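Local coordinates for protein anti-H(O) lectin I (Ulex europaeus, PDB 1JXN) that binds L-fucose-containing carbohydrates as a legume lectin that carries manganese and calcium ions, at residues Gln120-Glu125 and Val200-Ile205; Asn111-Asp116 and Cys149-Asn154; Ala66-Ser71 and Ile172-Ser177. One frame throughout, in Å; residues are numbered along the deposited sequence.

Interaction 1: residues Gln120-Glu125 and Val200-Ile205; sequences QTVAVE and VDLKEI. With MN (manganese (II) ion), chain F.
Gln120, in the loop just before strand 122-127, and Val122, its first residue, meet Leu202 and Ile205 of the short helix 202-205. One polar bond joins the two segments: the side-chain amide of Gln120 gives NE2 to the backbone O of Ile205 at 3.0 Å, with an N-H...O angle of 151°. The donor stands above the carbonyl plane, and CA of Gln120 adds a CA-H...O contact to this same oxygen at 3.3 Å. Within the helical turn Asp201 holds the N-cap position, and its backbone O receives both Glu204 N and Ile205 N.

The rest of the contact is apolar. CG2 of Val122 touches both CD2 of Leu202 and CG2 of Ile205, each at 3.6 Å; the side chains of Val122 and Ile205 cross at about a right angle. Chi1 of -177° sets CG2 of Val122 anti to the carbonyl carbon, beside the backbone N, and there it meets the helix.

Farther along the strand, Glu125 OE1 binds manganese at 2.2 Å, together with Asp127, Asp137 and two waters; one of these waters also donates to Glu125 OE2. The strand thus packs a loop-borne helical turn at one end and feeds the metal site at the other, the manganese site characteristic of the legume lectin fold.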
ATOM      1  N   GLN A 120      -8.474   4.628  19.480  1.00 19.99           N
ATOM      2  CA  GLN A 120      -7.349   5.188  18.719  1.00 18.53           C
ATOM      3  C   GLN A 120      -7.833   5.470  17.320  1.00 17.83           C
ATOM      4  O   GLN A 120      -7.209   5.073  16.335  1.00 17.73           O
ATOM      5  CB  GLN A 120      -6.163   4.232  18.718  1.00 17.99           C
ATOM      6  CG  GLN A 120      -5.844   3.728  20.103  1.00 18.18           C
ATOM      7  CD  GLN A 120      -4.409   3.312  20.255  1.00 20.66           C
ATOM      8  OE1 GLN A 120      -4.090   2.134  20.173  1.00 21.96           O
ATOM      9  NE2 GLN A 120      -3.527   4.282  20.474  1.00 15.92           N
ATOM     10  N   THR A 121      -8.983   6.145  17.268  1.00 17.05           N
ATOM     11  CA  THR A 121      -9.670   6.497  16.035  1.00 14.18           C
ATOM     12  C   THR A 121      -9.812   8.004  15.850  1.00 14.72           C
ATOM     13  O   THR A 121      -9.985   8.760  16.799  1.00 16.59           O
ATOM     14  CB  THR A 121     -11.089   5.838  16.006  1.00 15.61           C
ATOM     15  OG1 THR A 121     -10.957   4.416  16.087  1.00 12.02           O
ATOM     16  CG2 THR A 121     -11.845   6.168  14.713  1.00 16.37           C
ATOM     17  N   VAL A 122      -9.652   8.436  14.614  1.00 14.71           N
ATOM     18  CA  VAL A 122      -9.797   9.827  14.271  1.00 13.61           C
ATOM     19  C   VAL A 122     -10.503   9.781  12.933  1.00 16.16           C
ATOM     20  O   VAL A 122      -9.948   9.335  11.919  1.00 17.96           O
ATOM     21  CB  VAL A 122      -8.463  10.543  14.156  1.00 10.32           C
ATOM     22  CG1 VAL A 122      -8.704  12.012  13.869  1.00 11.28           C
ATOM     23  CG2 VAL A 122      -7.665  10.363  15.430  1.00 11.31           C
ATOM     24  N   ALA A 123     -11.762  10.188  12.956  1.00 15.95           N
ATOM     25  CA  ALA A 123     -12.577  10.160  11.774  1.00 15.06           C
ATOM     26  C   ALA A 123     -13.192  11.505  11.483  1.00 15.61           C
ATOM     27  O   ALA A 123     -13.476  12.277  12.392  1.00 17.87           O
ATOM     28  CB  ALA A 123     -13.659   9.120  11.953  1.00 14.93           C
ATOM     29  N   VAL A 124     -13.343  11.797  10.201  1.00 14.75           N
ATOM     30  CA  VAL A 124     -13.974  13.022   9.748  1.00 12.90           C
ATOM     31  C   VAL A 124     -15.343  12.550   9.262  1.00 15.22           C
ATOM     32  O   VAL A 124     -15.457  11.967   8.180  1.00 18.60           O
ATOM     33  CB  VAL A 124     -13.187  13.674   8.583  1.00 12.23           C
ATOM     34  CG1 VAL A 124     -13.943  14.859   8.039  1.00  9.75           C
ATOM     35  CG2 VAL A 124     -11.821  14.111   9.051  1.00 12.58           C
ATOM     36  N   GLU A 125     -16.364  12.727  10.093  1.00 14.90           N
ATOM     37  CA  GLU A 125     -17.707  12.296   9.743  1.00 14.08           C
ATOM     38  C   GLU A 125     -18.525  13.297   8.948  1.00 16.26           C
ATOM     39  O   GLU A 125     -18.286  14.503   8.973  1.00 15.83           O
ATOM     40  CB  GLU A 125     -18.486  11.893  10.992  1.00 13.24           C
ATOM     41  CG  GLU A 125     -18.713  13.030  11.972  1.00 12.72           C
ATOM     42  CD  GLU A 125     -19.850  12.774  12.928  1.00 12.18           C
ATOM     43  OE1 GLU A 125     -20.812  13.558  12.903  1.00 17.66           O
ATOM     44  OE2 GLU A 125     -19.791  11.808  13.709  1.00  6.66           O
ATOM     45  N   VAL A 200      -5.723  18.195  16.852  1.00 18.26           N
ATOM     46  CA  VAL A 200      -5.625  16.901  17.533  1.00 17.63           C
ATOM     47  C   VAL A 200      -4.212  16.334  17.348  1.00 20.46           C
ATOM     48  O   VAL A 200      -3.696  16.285  16.229  1.00 19.58           O
ATOM     49  CB  VAL A 200      -6.607  15.859  16.930  1.00 14.29           C
ATOM     50  CG1 VAL A 200      -6.643  14.622  17.798  1.00 14.32           C
ATOM     51  CG2 VAL A 200      -7.997  16.439  16.759  1.00 16.81           C
ATOM     52  N   ASP A 201      -3.605  15.875  18.438  1.00 21.74           N
ATOM     53  CA  ASP A 201      -2.268  15.297  18.378  1.00 23.99           C
ATOM     54  C   ASP A 201      -2.393  13.786  18.163  1.00 25.07           C
ATOM     55  O   ASP A 201      -2.521  13.020  19.118  1.00 24.53           O
ATOM     56  CB  ASP A 201      -1.527  15.567  19.677  1.00 26.06           C
ATOM     57  CG  ASP A 201      -0.033  15.383  19.540  1.00 26.10           C
ATOM     58  OD1 ASP A 201       0.674  15.661  20.530  1.00 27.53           O
ATOM     59  OD2 ASP A 201       0.432  14.986  18.447  1.00 27.23           O
ATOM     60  N   LEU A 202      -2.337  13.368  16.901  1.00 24.69           N
ATOM     61  CA  LEU A 202      -2.468  11.961  16.530  1.00 22.24           C
ATOM     62  C   LEU A 202      -1.446  11.048  17.196  1.00 22.13           C
ATOM     63  O   LEU A 202      -1.703   9.855  17.394  1.00 21.97           O
ATOM     64  CB  LEU A 202      -2.464  11.816  15.009  1.00 19.80           C
ATOM     65  CG  LEU A 202      -3.517  12.734  14.361  1.00 20.97           C
ATOM     66  CD1 LEU A 202      -3.674  12.374  12.907  1.00 24.81           C
ATOM     67  CD2 LEU A 202      -4.868  12.623  15.063  1.00 16.10           C
ATOM     68  N   LYS A 203      -0.334  11.631  17.628  1.00 20.63           N
ATOM     69  CA  LYS A 203       0.704  10.874  18.307  1.00 21.00           C
ATOM     70  C   LYS A 203       0.212  10.294  19.641  1.00 22.78           C
ATOM     71  O   LYS A 203       0.620   9.201  20.046  1.00 24.21           O
ATOM     72  CB  LYS A 203       1.902  11.761  18.527  1.00 22.66           C
ATOM     73  CG  LYS A 203       3.108  11.043  19.031  1.00 26.48           C
ATOM     74  CD  LYS A 203       4.336  11.901  18.766  1.00 31.91           C
ATOM     75  CE  LYS A 203       5.590  11.286  19.357  1.00 35.95           C
ATOM     76  NZ  LYS A 203       5.526  11.193  20.848  1.00 39.19           N
ATOM     77  N   GLU A 204      -0.671  11.040  20.309  1.00 24.02           N
ATOM     78  CA  GLU A 204      -1.266  10.645  21.593  1.00 22.80           C
ATOM     79  C   GLU A 204      -2.465   9.750  21.359  1.00 20.38           C
ATOM     80  O   GLU A 204      -2.741   8.840  22.142  1.00 20.75           O
ATOM     81  CB  GLU A 204      -1.765  11.885  22.366  1.00 24.66           C
ATOM     82  CG  GLU A 204      -0.683  12.825  22.915  1.00 27.94           C
ATOM     83  CD  GLU A 204      -1.241  14.194  23.325  1.00 29.16           C
ATOM     84  OE1 GLU A 204      -0.753  15.220  22.805  1.00 23.76           O
ATOM     85  OE2 GLU A 204      -2.174  14.246  24.168  1.00 30.15           O
ATOM     86  N   ILE A 205      -3.181  10.034  20.279  1.00 18.50           N
ATOM     87  CA  ILE A 205      -4.393   9.305  19.933  1.00 18.20           C
ATOM     88  C   ILE A 205      -4.197   7.960  19.218  1.00 17.49           C
ATOM     89  O   ILE A 205      -4.678   6.930  19.680  1.00 17.81           O
ATOM     90  CB  ILE A 205      -5.313  10.190  19.035  1.00 18.99           C
ATOM     91  CG1 ILE A 205      -5.456  11.611  19.616  1.00 19.98           C
ATOM     92  CG2 ILE A 205      -6.671   9.516  18.837  1.00 21.52           C
ATOM     93  CD1 ILE A 205      -6.307  11.740  20.883  1.00 15.86           C
TER
HETATM   94 MN    MN F 245     -22.302  13.293  14.526  1.00 22.79          MN
HETATM   95  O   HOH W   1     -21.924  11.396  15.600  1.00  9.55           O
HETATM   96  O   HOH W   2     -21.080  14.808  15.504  1.00 18.47           O

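Interaction 2: residues Asn111-Asp116 and Cys149-Asn154; sequences NDTKCD and CVKSIN. Unlike the reference sequence in segment 111-116: Asn111 (reference Glu), Cys115 (reference Asn). Unlike the reference sequence in segment 149-154: Cys149 (reference Arg).
Cys115 and Cys149 are joined by a disulfide that staples two loops of the legume lectin fold, the one leading into strand 122-127 and the one following strand 142-147. The SG atoms of Cys115 and Cys149 are 2.0 Å apart, and the bridge turns with a chi3 of -68°. The SG of Cys115 lies anti to its own carbonyl carbon (chi1 -48°), which swings it across to the second loop. The CA atoms of the two cysteines are 4.5 Å apart, and the backbone O of Thr113 approaches Cys149 SG to 3.3 Å.

Polar order comes from within the first loop: Asp112 forms an Asx turn, its OD2 accepting from Lys114 N at 3.1 Å through the anti lone pair. Thr113 OG1 is hydrogen-bonded to Tyr106 OH.

Van der Waals packing extends the contact on the Thr113 side. CG1 of Val150 rests 3.9 Å from CA of Thr113, their side chains crossing at a slant. Trp136 touches Thr113, Val150 and Lys151 alike. Val150 also lies near the metals, its side chain about 6 Å from both the manganese and the calcium ion at the nearest atoms. Lys151, bent at its last two torsions, crosses Thr113 at about a right angle and brings its NZ near Cys115 SG and into van der Waals contact with Thr113 CG2, 3.2 Å away.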
ATOM      1  N   ASN A 111     -18.927   1.112  19.281  1.00 23.39           N
ATOM      2  CA  ASN A 111     -19.985   0.194  19.720  1.00 22.33           C
ATOM      3  C   ASN A 111     -21.051   0.822  20.645  1.00 21.86           C
ATOM      4  O   ASN A 111     -22.037   0.176  20.996  1.00 21.21           O
ATOM      5  CB  ASN A 111     -19.399  -1.136  20.279  1.00 22.93           C
ATOM      6  CG  ASN A 111     -18.338  -0.938  21.379  1.00 25.18           C
ATOM      7  OD1 ASN A 111     -18.082   0.183  21.810  1.00 27.07           O
ATOM      8  ND2 ASN A 111     -17.742  -2.046  21.854  1.00 20.25           N
ATOM      9  N   ASP A 112     -20.865   2.104  20.976  1.00 22.95           N
ATOM     10  CA  ASP A 112     -21.789   2.910  21.812  1.00 22.84           C
ATOM     11  C   ASP A 112     -21.271   4.359  21.993  1.00 23.03           C
ATOM     12  O   ASP A 112     -20.265   4.730  21.378  1.00 22.86           O
ATOM     13  CB  ASP A 112     -22.154   2.226  23.160  1.00 21.95           C
ATOM     14  CG  ASP A 112     -20.939   1.892  24.035  1.00 23.19           C
ATOM     15  OD1 ASP A 112     -20.801   0.708  24.424  1.00 25.45           O
ATOM     16  OD2 ASP A 112     -20.162   2.804  24.389  1.00 19.22           O
ATOM     17  N   THR A 113     -21.983   5.188  22.764  1.00 21.64           N
ATOM     18  CA  THR A 113     -21.596   6.598  22.960  1.00 21.97           C
ATOM     19  C   THR A 113     -20.436   6.863  23.928  1.00 22.16           C
ATOM     20  O   THR A 113     -19.868   7.955  23.928  1.00 22.17           O
ATOM     21  CB  THR A 113     -22.817   7.505  23.321  1.00 21.31           C
ATOM     22  OG1 THR A 113     -23.799   7.438  22.279  1.00 24.22           O
ATOM     23  CG2 THR A 113     -22.404   8.947  23.411  1.00 21.84           C
ATOM     24  N   LYS A 114     -20.056   5.869  24.727  1.00 21.44           N
ATOM     25  CA  LYS A 114     -18.939   6.050  25.653  1.00 21.30           C
ATOM     26  C   LYS A 114     -17.644   6.305  24.898  1.00 22.74           C
ATOM     27  O   LYS A 114     -17.345   5.631  23.912  1.00 21.25           O
ATOM     28  CB  LYS A 114     -18.786   4.841  26.570  1.00 20.72           C
ATOM     29  CG  LYS A 114     -19.676   4.911  27.795  1.00 23.50           C
ATOM     30  CD  LYS A 114     -19.497   3.716  28.714  1.00 25.55           C
ATOM     31  CE  LYS A 114     -20.189   3.971  30.033  1.00 23.58           C
ATOM     32  NZ  LYS A 114     -21.019   2.804  30.433  1.00 30.23           N
ATOM     33  N   CYS A 115     -16.916   7.330  25.320  1.00 24.54           N
ATOM     34  CA  CYS A 115     -15.654   7.667  24.674  1.00 24.41           C
ATOM     35  C   CYS A 115     -14.576   6.857  25.344  1.00 25.28           C
ATOM     36  O   CYS A 115     -14.523   6.752  26.577  1.00 26.96           O
ATOM     37  CB  CYS A 115     -15.338   9.147  24.803  1.00 22.66           C
ATOM     38  SG  CYS A 115     -16.736  10.225  24.381  1.00 21.76           S
ATOM     39  N   ASP A 116     -13.716   6.278  24.522  1.00 24.76           N
ATOM     40  CA  ASP A 116     -12.645   5.454  25.030  1.00 25.20           C
ATOM     41  C   ASP A 116     -11.386   5.721  24.226  1.00 24.48           C
ATOM     42  O   ASP A 116     -11.412   5.733  22.995  1.00 23.36           O
ATOM     43  CB  ASP A 116     -13.038   3.982  24.936  1.00 27.35           C
ATOM     44  CG  ASP A 116     -12.466   3.156  26.055  1.00 29.81           C
ATOM     45  OD1 ASP A 116     -13.242   2.393  26.663  1.00 32.56           O
ATOM     46  OD2 ASP A 116     -11.250   3.263  26.336  1.00 33.41           O
ATOM     47  N   CYS A 149     -14.497   8.825  19.930  1.00 14.41           N
ATOM     48  CA  CYS A 149     -15.888   8.926  20.332  1.00 15.38           C
ATOM     49  C   CYS A 149     -16.832   9.298  19.203  1.00 15.08           C
ATOM     50  O   CYS A 149     -16.463  10.067  18.309  1.00 15.35           O
ATOM     51  CB  CYS A 149     -16.040   9.973  21.428  1.00 17.86           C
ATOM     52  SG  CYS A 149     -17.386   9.559  22.569  1.00 23.51           S
ATOM     53  N   VAL A 150     -18.071   8.808  19.289  1.00 16.25           N
ATOM     54  CA  VAL A 150     -19.096   9.095  18.278  1.00 17.72           C
ATOM     55  C   VAL A 150     -19.586  10.543  18.346  1.00 20.06           C
ATOM     56  O   VAL A 150     -20.248  11.040  17.421  1.00 19.95           O
ATOM     57  CB  VAL A 150     -20.301   8.153  18.392  1.00 15.94           C
ATOM     58  CG1 VAL A 150     -21.136   8.490  19.622  1.00 13.32           C
ATOM     59  CG2 VAL A 150     -21.110   8.217  17.121  1.00 12.12           C
ATOM     60  N   LYS A 151     -19.252  11.198  19.462  1.00 20.92           N
ATOM     61  CA  LYS A 151     -19.589  12.599  19.717  1.00 21.83           C
ATOM     62  C   LYS A 151     -18.379  13.428  19.257  1.00 21.63           C
ATOM     63  O   LYS A 151     -17.270  13.224  19.763  1.00 23.73           O
ATOM     64  CB  LYS A 151     -19.793  12.794  21.222  1.00 21.85           C
ATOM     65  CG  LYS A 151     -20.791  13.871  21.613  1.00 25.14           C
ATOM     66  CD  LYS A 151     -21.039  13.877  23.114  1.00 26.05           C
ATOM     67  CE  LYS A 151     -21.500  12.508  23.636  1.00 31.09           C
ATOM     68  NZ  LYS A 151     -20.405  11.460  23.719  1.00 29.76           N
ATOM     69  N   SER A 152     -18.583  14.341  18.309  1.00 18.35           N
ATOM     70  CA  SER A 152     -17.498  15.180  17.789  1.00 17.67           C
ATOM     71  C   SER A 152     -16.828  16.159  18.778  1.00 19.78           C
ATOM     72  O   SER A 152     -17.396  16.504  19.829  1.00 21.65           O
ATOM     73  CB  SER A 152     -17.991  15.972  16.589  1.00 15.20           C
ATOM     74  OG  SER A 152     -18.571  15.122  15.626  1.00 14.11           O
ATOM     75  N   ILE A 153     -15.601  16.572  18.444  1.00 19.20           N
ATOM     76  CA  ILE A 153     -14.853  17.534  19.259  1.00 17.16           C
ATOM     77  C   ILE A 153     -15.380  18.906  18.822  1.00 18.33           C
ATOM     78  O   ILE A 153     -15.696  19.765  19.653  1.00 18.26           O
ATOM     79  CB  ILE A 153     -13.295  17.434  19.044  1.00 14.93           C
ATOM     80  CG1 ILE A 153     -12.562  18.359  20.017  1.00 10.73           C
ATOM     81  CG2 ILE A 153     -12.896  17.803  17.631  1.00 10.27           C
ATOM     82  CD1 ILE A 153     -12.593  17.887  21.432  1.00  5.64           C
ATOM     83  N   ASN A 154     -15.544  19.043  17.507  1.00 17.40           N
ATOM     84  CA  ASN A 154     -16.053  20.235  16.856  1.00 14.48           C
ATOM     85  C   ASN A 154     -16.846  19.749  15.630  1.00 14.59           C
ATOM     86  O   ASN A 154     -16.522  18.700  15.057  1.00 13.75           O
ATOM     87  CB  ASN A 154     -14.895  21.132  16.430  1.00 15.50           C
ATOM     88  CG  ASN A 154     -15.346  22.300  15.581  1.00 17.91           C
ATOM     89  OD1 ASN A 154     -16.478  22.759  15.697  1.00 22.21           O
ATOM     90  ND2 ASN A 154     -14.468  22.776  14.707  1.00 17.80           N
TER

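Interaction 3: residues Ala66-Ser71 and Ile172-Ser177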
ATOM      1  N   ALA A  66       3.706  12.380  10.610  1.00 23.08           N
ATOM      2  CA  ALA A  66       3.447  12.495   9.177  1.00 21.06           C
ATOM      3  C   ALA A  66       2.236  13.340   8.830  1.00 21.44           C
ATOM      4  O   ALA A  66       1.148  13.152   9.386  1.00 23.96           O
ATOM      5  CB  ALA A  66       3.292  11.117   8.562  1.00 19.92           C
ATOM      6  N   SER A  67       2.431  14.274   7.911  1.00 19.67           N
ATOM      7  CA  SER A  67       1.342  15.109   7.447  1.00 20.40           C
ATOM      8  C   SER A  67       0.668  14.365   6.307  1.00 20.51           C
ATOM      9  O   SER A  67       1.294  13.548   5.643  1.00 22.36           O
ATOM     10  CB  SER A  67       1.874  16.444   6.958  1.00 19.27           C
ATOM     11  OG  SER A  67       2.626  17.047   7.982  1.00 16.96           O
ATOM     12  N   PHE A  68      -0.610  14.614   6.092  1.00 20.85           N
ATOM     13  CA  PHE A  68      -1.299  13.912   5.022  1.00 20.73           C
ATOM     14  C   PHE A  68      -2.459  14.680   4.411  1.00 20.38           C
ATOM     15  O   PHE A  68      -2.998  15.624   5.003  1.00 20.88           O
ATOM     16  CB  PHE A  68      -1.779  12.527   5.498  1.00 19.42           C
ATOM     17  CG  PHE A  68      -2.992  12.559   6.414  1.00 17.83           C
ATOM     18  CD1 PHE A  68      -2.842  12.382   7.789  1.00 17.23           C
ATOM     19  CD2 PHE A  68      -4.278  12.722   5.896  1.00 15.51           C
ATOM     20  CE1 PHE A  68      -3.956  12.364   8.632  1.00 17.06           C
ATOM     21  CE2 PHE A  68      -5.381  12.708   6.718  1.00 15.21           C
ATOM     22  CZ  PHE A  68      -5.224  12.526   8.093  1.00 17.88           C
ATOM     23  N   ILE A  69      -2.826  14.265   3.212  1.00 17.15           N
ATOM     24  CA  ILE A  69      -3.928  14.869   2.512  1.00 17.18           C
ATOM     25  C   ILE A  69      -4.621  13.765   1.744  1.00 16.98           C
ATOM     26  O   ILE A  69      -3.985  12.826   1.252  1.00 16.59           O
ATOM     27  CB  ILE A  69      -3.467  15.990   1.567  1.00 17.93           C
ATOM     28  CG1 ILE A  69      -4.669  16.566   0.813  1.00 18.86           C
ATOM     29  CG2 ILE A  69      -2.412  15.474   0.618  1.00 22.30           C
ATOM     30  CD1 ILE A  69      -4.305  17.670  -0.151  1.00 17.96           C
ATOM     31  N   THR A  70      -5.937  13.842   1.716  1.00 16.36           N
ATOM     32  CA  THR A  70      -6.725  12.858   1.019  1.00 16.61           C
ATOM     33  C   THR A  70      -7.937  13.547   0.459  1.00 18.29           C
ATOM     34  O   THR A  70      -8.473  14.477   1.068  1.00 18.80           O
ATOM     35  CB  THR A  70      -7.150  11.705   1.950  1.00 16.36           C
ATOM     36  OG1 THR A  70      -8.097  10.866   1.281  1.00 14.54           O
ATOM     37  CG2 THR A  70      -7.750  12.229   3.227  1.00 17.53           C
ATOM     38  N   SER A  71      -8.332  13.133  -0.733  1.00 19.40           N
ATOM     39  CA  SER A  71      -9.487  13.708  -1.379  1.00 17.88           C
ATOM     40  C   SER A  71     -10.311  12.625  -2.028  1.00 17.88           C
ATOM     41  O   SER A  71      -9.776  11.613  -2.489  1.00 14.47           O
ATOM     42  CB  SER A  71      -9.066  14.745  -2.406  1.00 16.40           C
ATOM     43  OG  SER A  71      -7.909  14.341  -3.108  1.00 20.14           O
ATOM     44  N   ILE A 172      -9.285  16.504   2.976  1.00 20.89           N
ATOM     45  CA  ILE A 172      -8.856  16.556   4.358  1.00 19.20           C
ATOM     46  C   ILE A 172      -7.357  16.746   4.347  1.00 18.74           C
ATOM     47  O   ILE A 172      -6.654  16.156   3.526  1.00 19.52           O
ATOM     48  CB  ILE A 172      -9.218  15.229   5.075  1.00 19.06           C
ATOM     49  CG1 ILE A 172     -10.731  15.029   5.051  1.00 20.16           C
ATOM     50  CG2 ILE A 172      -8.694  15.207   6.505  1.00 18.63           C
ATOM     51  CD1 ILE A 172     -11.154  13.660   4.542  1.00 24.73           C
ATOM     52  N   ILE A 173      -6.873  17.635   5.194  1.00 17.76           N
ATOM     53  CA  ILE A 173      -5.446  17.836   5.274  1.00 19.03           C
ATOM     54  C   ILE A 173      -5.088  17.892   6.743  1.00 18.03           C
ATOM     55  O   ILE A 173      -5.786  18.511   7.527  1.00 18.53           O
ATOM     56  CB  ILE A 173      -4.949  19.109   4.468  1.00 21.01           C
ATOM     57  CG1 ILE A 173      -4.689  20.311   5.378  1.00 21.81           C
ATOM     58  CG2 ILE A 173      -5.940  19.483   3.369  1.00 22.97           C
ATOM     59  CD1 ILE A 173      -3.212  20.500   5.715  1.00 22.79           C
ATOM     60  N   TYR A 174      -4.097  17.103   7.125  1.00 18.55           N
ATOM     61  CA  TYR A 174      -3.629  17.082   8.497  1.00 18.48           C
ATOM     62  C   TYR A 174      -2.212  17.623   8.488  1.00 17.81           C
ATOM     63  O   TYR A 174      -1.308  17.003   7.943  1.00 17.39           O
ATOM     64  CB  TYR A 174      -3.635  15.672   9.088  1.00 18.64           C
ATOM     65  CG  TYR A 174      -3.043  15.633  10.487  1.00 21.36           C
ATOM     66  CD1 TYR A 174      -3.805  16.036  11.593  1.00 19.26           C
ATOM     67  CD2 TYR A 174      -1.699  15.263  10.695  1.00 19.44           C
ATOM     68  CE1 TYR A 174      -3.249  16.100  12.863  1.00 20.77           C
ATOM     69  CE2 TYR A 174      -1.124  15.323  11.963  1.00 20.36           C
ATOM     70  CZ  TYR A 174      -1.908  15.748  13.046  1.00 22.98           C
ATOM     71  OH  TYR A 174      -1.344  15.911  14.295  1.00 17.99           O
ATOM     72  N   GLU A 175      -2.031  18.791   9.086  1.00 18.93           N
ATOM     73  CA  GLU A 175      -0.736  19.445   9.158  1.00 20.87           C
ATOM     74  C   GLU A 175      -0.076  18.968  10.444  1.00 20.23           C
ATOM     75  O   GLU A 175      -0.476  19.358  11.539  1.00 18.72           O
ATOM     76  CB  GLU A 175      -0.947  20.958   9.176  1.00 24.83           C
ATOM     77  CG  GLU A 175      -0.154  21.709   8.131  1.00 29.26           C
ATOM     78  CD  GLU A 175       1.048  22.452   8.717  1.00 34.76           C
ATOM     79  OE1 GLU A 175       1.605  21.992   9.747  1.00 35.34           O
ATOM     80  OE2 GLU A 175       1.445  23.498   8.131  1.00 36.35           O
ATOM     81  N   ALA A 176       0.938  18.125  10.301  1.00 17.83           N
ATOM     82  CA  ALA A 176       1.643  17.557  11.445  1.00 19.32           C
ATOM     83  C   ALA A 176       2.271  18.510  12.467  1.00 18.17           C
ATOM     84  O   ALA A 176       2.201  18.261  13.674  1.00 18.31           O
ATOM     85  CB  ALA A 176       2.693  16.575  10.962  1.00 18.31           C
ATOM     86  N   SER A 177       2.937  19.558  11.991  1.00 19.70           N
ATOM     87  CA  SER A 177       3.609  20.504  12.887  1.00 21.22           C
ATOM     88  C   SER A 177       2.664  21.258  13.811  1.00 22.60           C
ATOM     89  O   SER A 177       2.923  21.372  15.010  1.00 23.67           O
ATOM     90  CB  SER A 177       4.495  21.477  12.092  1.00 18.75           C
ATOM     91  OG  SER A 177       3.796  22.075  11.023  1.00 21.90           O
TER
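Strands 67-71 and 172-175 run antiparallel, their axes 4.7 Å apart at closest approach and 177° between their directions, as neighbours in one of the two large sheets of the legume lectin beta-sandwich. Phe68 with Tyr174 and Thr70 with Ile172 are hydrogen-bonded pairs, and Ile69 with Ile173 between them is a non-hydrogen-bonded pair. Each hydrogen-bonded pair exchanges two backbone bonds; Tyr174 N to Phe68 O is the shortest, at 2.8 Å, and Ile172 N to Thr70 O follows at 2.9 Å. CA-H...O contacts, such as Ile69 CA to Ile172 O, fill in between.

Phe68, Thr70, Ile172 and Tyr174 project from one face, toward strand 88-94 of the other sheet, where Phe91 touches Phe68, Thr70 and Ile172. CB of Tyr174 sits over one face of the Phe68 ring as a CH-pi contact, 3.7 Å from the ring centroid. The two aromatic planes are tilted by only 20°, yet the rings are slid apart and barely overlap. Because Tyr174 holds CG anti to its backbone N (chi1 176°), the ring runs off beyond Phe68, and its OH bonds Val200 O. Thr70 and Ile172 lie side by side, CG2 of Thr70 against CB of Ile172, while Thr70 OG1 is held by Trp231 NE1 and Tyr232 O.

On the other face Ile69 and Ile173 cross obliquely and meet loosely, CG1 of Ile69 being 4.1 Å from CG2 of Ile173. Where the second strand ends, a side chain takes over the pairing: Ser67 OG accepts a hydrogen bond from Ala176 N at 3.1 Å.

In the fold
From the N terminus, 66-71 comes first and waits about a hundred residues for 172-177, so interaction 3 closes the longest of the three loops. Within it, 111-116 pairs with 149-154, and interaction 2 lies wholly inside that span. Segment 120-125 falls within both, but its partner 200-205 follows 172-177, so interaction 1 crosses the other two. Interaction 3 joins strands of one sheet; interaction 1 fixes a helical turn to a strand of the other, and the two meet where Leu202 packs on the Tyr174 ring and Val124 on Ile172. Interaction 2 ties loops at the metal-site side, packing Ser152 and Val150 against Glu125, but stays about 11 Å from interaction 3 at nearest atoms.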